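Local coordinates for hypothetical protein (PDB 2H6L) that is of unknown function but binds zinc through a histidine cluster and belongs to the PPC (DUF296) domain family, forming a trimer, at residues G44-A49 and V92-D97. Sequence-based numbering, arbitrary orientation.
Sequences GAVRSA and VLLGKD
Leu94 reaches Val46 and Ala49 across the inside of the curled antiparallel sheet of the PPC domain. Strands 45-55 and 85-96 are not paired with each other. Both pair with strands 70-82 and 99-110, so the four strands close a barrel-like ring, and this contact spans its interior. In 92-97, Val92 comes first, one residue after the zinc ligand His91. It does not touch 44-49 but helps fill the same core, meeting Leu75, Leu105 and Ile51. The next residue, Leu93, lies on the other face of the strand. It packs on Leu93 of the second and third subunits, so alternation along one strand serves both the trimer interface and the core. Leu94 turns inward again and carries the whole contact, about 9 Å from the side chain of His91. Its CG stands anti to the carbonyl carbon (chi1 -77°), and CD2 extends toward strand 45-55. Val46 and Ala49 are three residues apart, a spacing that would put them on opposite faces of a regular strand. The chain turns a corner at Arg47, and both side chains therefore face Leu94. Gly95 follows, with a phi of 151° at which a CB would press against the carbonyl O of Leu94. Lys96 leaves the core and forms a salt bridge with Glu68. The buried touching surfaces are purely apolar, and together they amount to a modest 89 Å². Val46 makes the looser approach, with CG2 at 4.5 Å from Leu94 CG. Ala49 is closer: its CB meets methyl CD2 of Leu94 at 3.8 Å.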
ATOM      1  N   GLY A  44       3.632  11.131   0.247  1.00 17.03           N
ATOM      2  CA  GLY A  44       4.108  12.493   0.100  1.00 17.27           C
ATOM      3  C   GLY A  44       2.941  13.430  -0.095  1.00 16.89           C
ATOM      4  O   GLY A  44       1.898  13.249   0.521  1.00 18.62           O
ATOM      5  N   ALA A  45       3.111  14.435  -0.948  1.00 15.60           N
ATOM      6  CA  ALA A  45       2.042  15.389  -1.200  1.00 14.31           C
ATOM      7  C   ALA A  45       2.134  15.921  -2.622  1.00 13.36           C
ATOM      8  O   ALA A  45       3.209  15.940  -3.215  1.00 14.84           O
ATOM      9  CB  ALA A  45       2.121  16.542  -0.201  1.00 12.05           C
ATOM     10  N   VAL A  46       0.997  16.362  -3.148  1.00 13.91           N
ATOM     11  CA  VAL A  46       0.913  16.898  -4.501  1.00 14.58           C
ATOM     12  C   VAL A  46       0.249  18.268  -4.482  1.00 14.82           C
ATOM     13  O   VAL A  46      -0.504  18.588  -3.563  1.00 16.14           O
ATOM     14  CB  VAL A  46       0.085  15.967  -5.423  1.00 13.70           C
ATOM     15  CG1 VAL A  46       0.712  14.579  -5.473  1.00 15.68           C
ATOM     16  CG2 VAL A  46      -1.340  15.881  -4.923  1.00 15.56           C
ATOM     17  N   ARG A  47       0.521  19.067  -5.509  1.00 16.66           N
ATOM     18  CA  ARG A  47      -0.054  20.405  -5.628  1.00 16.82           C
ATOM     19  C   ARG A  47      -1.395  20.363  -6.359  1.00 16.68           C
ATOM     20  O   ARG A  47      -2.206  21.283  -6.253  1.00 15.52           O
ATOM     21  CB  ARG A  47       0.921  21.318  -6.376  1.00 17.66           C
ATOM     22  CG  ARG A  47       2.343  21.299  -5.803  1.00 16.91           C
ATOM     23  CD  ARG A  47       3.191  22.382  -6.462  1.00 18.60           C
ATOM     24  NE  ARG A  47       2.696  23.720  -6.146  1.00 18.06           N
ATOM     25  CZ  ARG A  47       2.870  24.785  -6.923  1.00 20.46           C
ATOM     26  NH1 ARG A  47       3.530  24.671  -8.070  1.00 18.77           N
ATOM     27  NH2 ARG A  47       2.385  25.965  -6.551  1.00 23.24           N
ATOM     28  N   SER A  48      -1.621  19.290  -7.109  1.00 18.37           N
ATOM     29  CA  SER A  48      -2.873  19.123  -7.842  1.00 18.39           C
ATOM     30  C   SER A  48      -2.880  17.738  -8.455  1.00 18.13           C
ATOM     31  O   SER A  48      -1.882  17.027  -8.402  1.00 17.37           O
ATOM     32  CB  SER A  48      -2.993  20.162  -8.954  1.00 18.58           C
ATOM     33  OG  SER A  48      -1.991  19.952  -9.935  1.00 20.95           O
ATOM     34  N   ALA A  49      -3.994  17.356  -9.064  1.00 18.52           N
ATOM     35  CA  ALA A  49      -4.053  16.035  -9.649  1.00 17.77           C
ATOM     36  C   ALA A  49      -5.280  15.808 -10.498  1.00 18.36           C
ATOM     37  O   ALA A  49      -6.227  16.596 -10.485  1.00 18.81           O
ATOM     38  CB  ALA A  49      -4.007  14.989  -8.533  1.00 16.13           C
ATOM     39  N   VAL A  92      -4.698   5.857  -6.328  1.00 16.20           N
ATOM     40  CA  VAL A  92      -4.328   6.671  -5.181  1.00 17.58           C
ATOM     41  C   VAL A  92      -5.481   7.122  -4.324  1.00 18.27           C
ATOM     42  O   VAL A  92      -6.652   7.030  -4.696  1.00 18.47           O
ATOM     43  CB  VAL A  92      -3.600   7.974  -5.603  1.00 19.98           C
ATOM     44  CG1 VAL A  92      -2.286   7.654  -6.282  1.00 18.33           C
ATOM     45  CG2 VAL A  92      -4.513   8.802  -6.518  1.00 19.61           C
ATOM     46  N   LEU A  93      -5.100   7.617  -3.156  1.00 17.87           N
ATOM     47  CA  LEU A  93      -6.004   8.194  -2.180  1.00 18.30           C
ATOM     48  C   LEU A  93      -5.291   9.493  -1.821  1.00 16.68           C
ATOM     49  O   LEU A  93      -4.147   9.488  -1.355  1.00 12.65           O
ATOM     50  CB  LEU A  93      -6.143   7.280  -0.965  1.00 20.78           C
ATOM     51  CG  LEU A  93      -7.236   6.229  -1.147  1.00 21.27           C
ATOM     52  CD1 LEU A  93      -6.749   4.863  -0.699  1.00 21.90           C
ATOM     53  CD2 LEU A  93      -8.461   6.667  -0.366  1.00 19.96           C
ATOM     54  N   LEU A  94      -5.959  10.603  -2.102  1.00 17.69           N
ATOM     55  CA  LEU A  94      -5.422  11.935  -1.847  1.00 19.71           C
ATOM     56  C   LEU A  94      -6.386  12.681  -0.951  1.00 20.59           C
ATOM     57  O   LEU A  94      -7.589  12.432  -0.981  1.00 19.08           O
ATOM     58  CB  LEU A  94      -5.281  12.713  -3.160  1.00 21.08           C
ATOM     59  CG  LEU A  94      -4.149  12.464  -4.160  1.00 21.96           C
ATOM     60  CD1 LEU A  94      -3.607  11.064  -4.046  1.00 24.34           C
ATOM     61  CD2 LEU A  94      -4.680  12.744  -5.563  1.00 22.02           C
ATOM     62  N   GLY A  95      -5.863  13.609  -0.162  1.00 21.81           N
ATOM     63  CA  GLY A  95      -6.736  14.373   0.701  1.00 24.88           C
ATOM     64  C   GLY A  95      -6.071  14.851   1.968  1.00 26.06           C
ATOM     65  O   GLY A  95      -4.851  14.795   2.108  1.00 25.68           O
ATOM     66  N   LYS A  96      -6.895  15.323   2.892  1.00 27.54           N
ATOM     67  CA  LYS A  96      -6.425  15.833   4.168  1.00 30.50           C
ATOM     68  C   LYS A  96      -7.533  15.602   5.189  1.00 30.55           C
ATOM     69  O   LYS A  96      -8.699  15.909   4.931  1.00 28.38           O
ATOM     70  CB  LYS A  96      -6.107  17.325   4.036  1.00 32.66           C
ATOM     71  CG  LYS A  96      -7.291  18.159   3.575  1.00 36.37           C
ATOM     72  CD  LYS A  96      -6.866  19.537   3.092  1.00 39.45           C
ATOM     73  CE  LYS A  96      -6.173  19.459   1.737  1.00 40.97           C
ATOM     74  NZ  LYS A  96      -5.930  20.810   1.153  1.00 42.14           N
ATOM     75  N   ASP A  97      -7.158  15.050   6.340  1.00 32.32           N
ATOM     76  CA  ASP A  97      -8.104  14.743   7.409  1.00 32.97           C
ATOM     77  C   ASP A  97      -9.294  13.940   6.897  1.00 32.92           C
ATOM     78  O   ASP A  97      -9.126  12.819   6.430  1.00 33.54           O
ATOM     79  CB  ASP A  97      -8.595  16.024   8.079  1.00 35.34           C
ATOM     80  CG  ASP A  97      -7.492  16.750   8.812  1.00 37.88           C
ATOM     81  OD1 ASP A  97      -6.593  16.070   9.358  1.00 37.31           O
ATOM     82  OD2 ASP A  97      -7.529  17.997   8.850  1.00 40.39           O
TER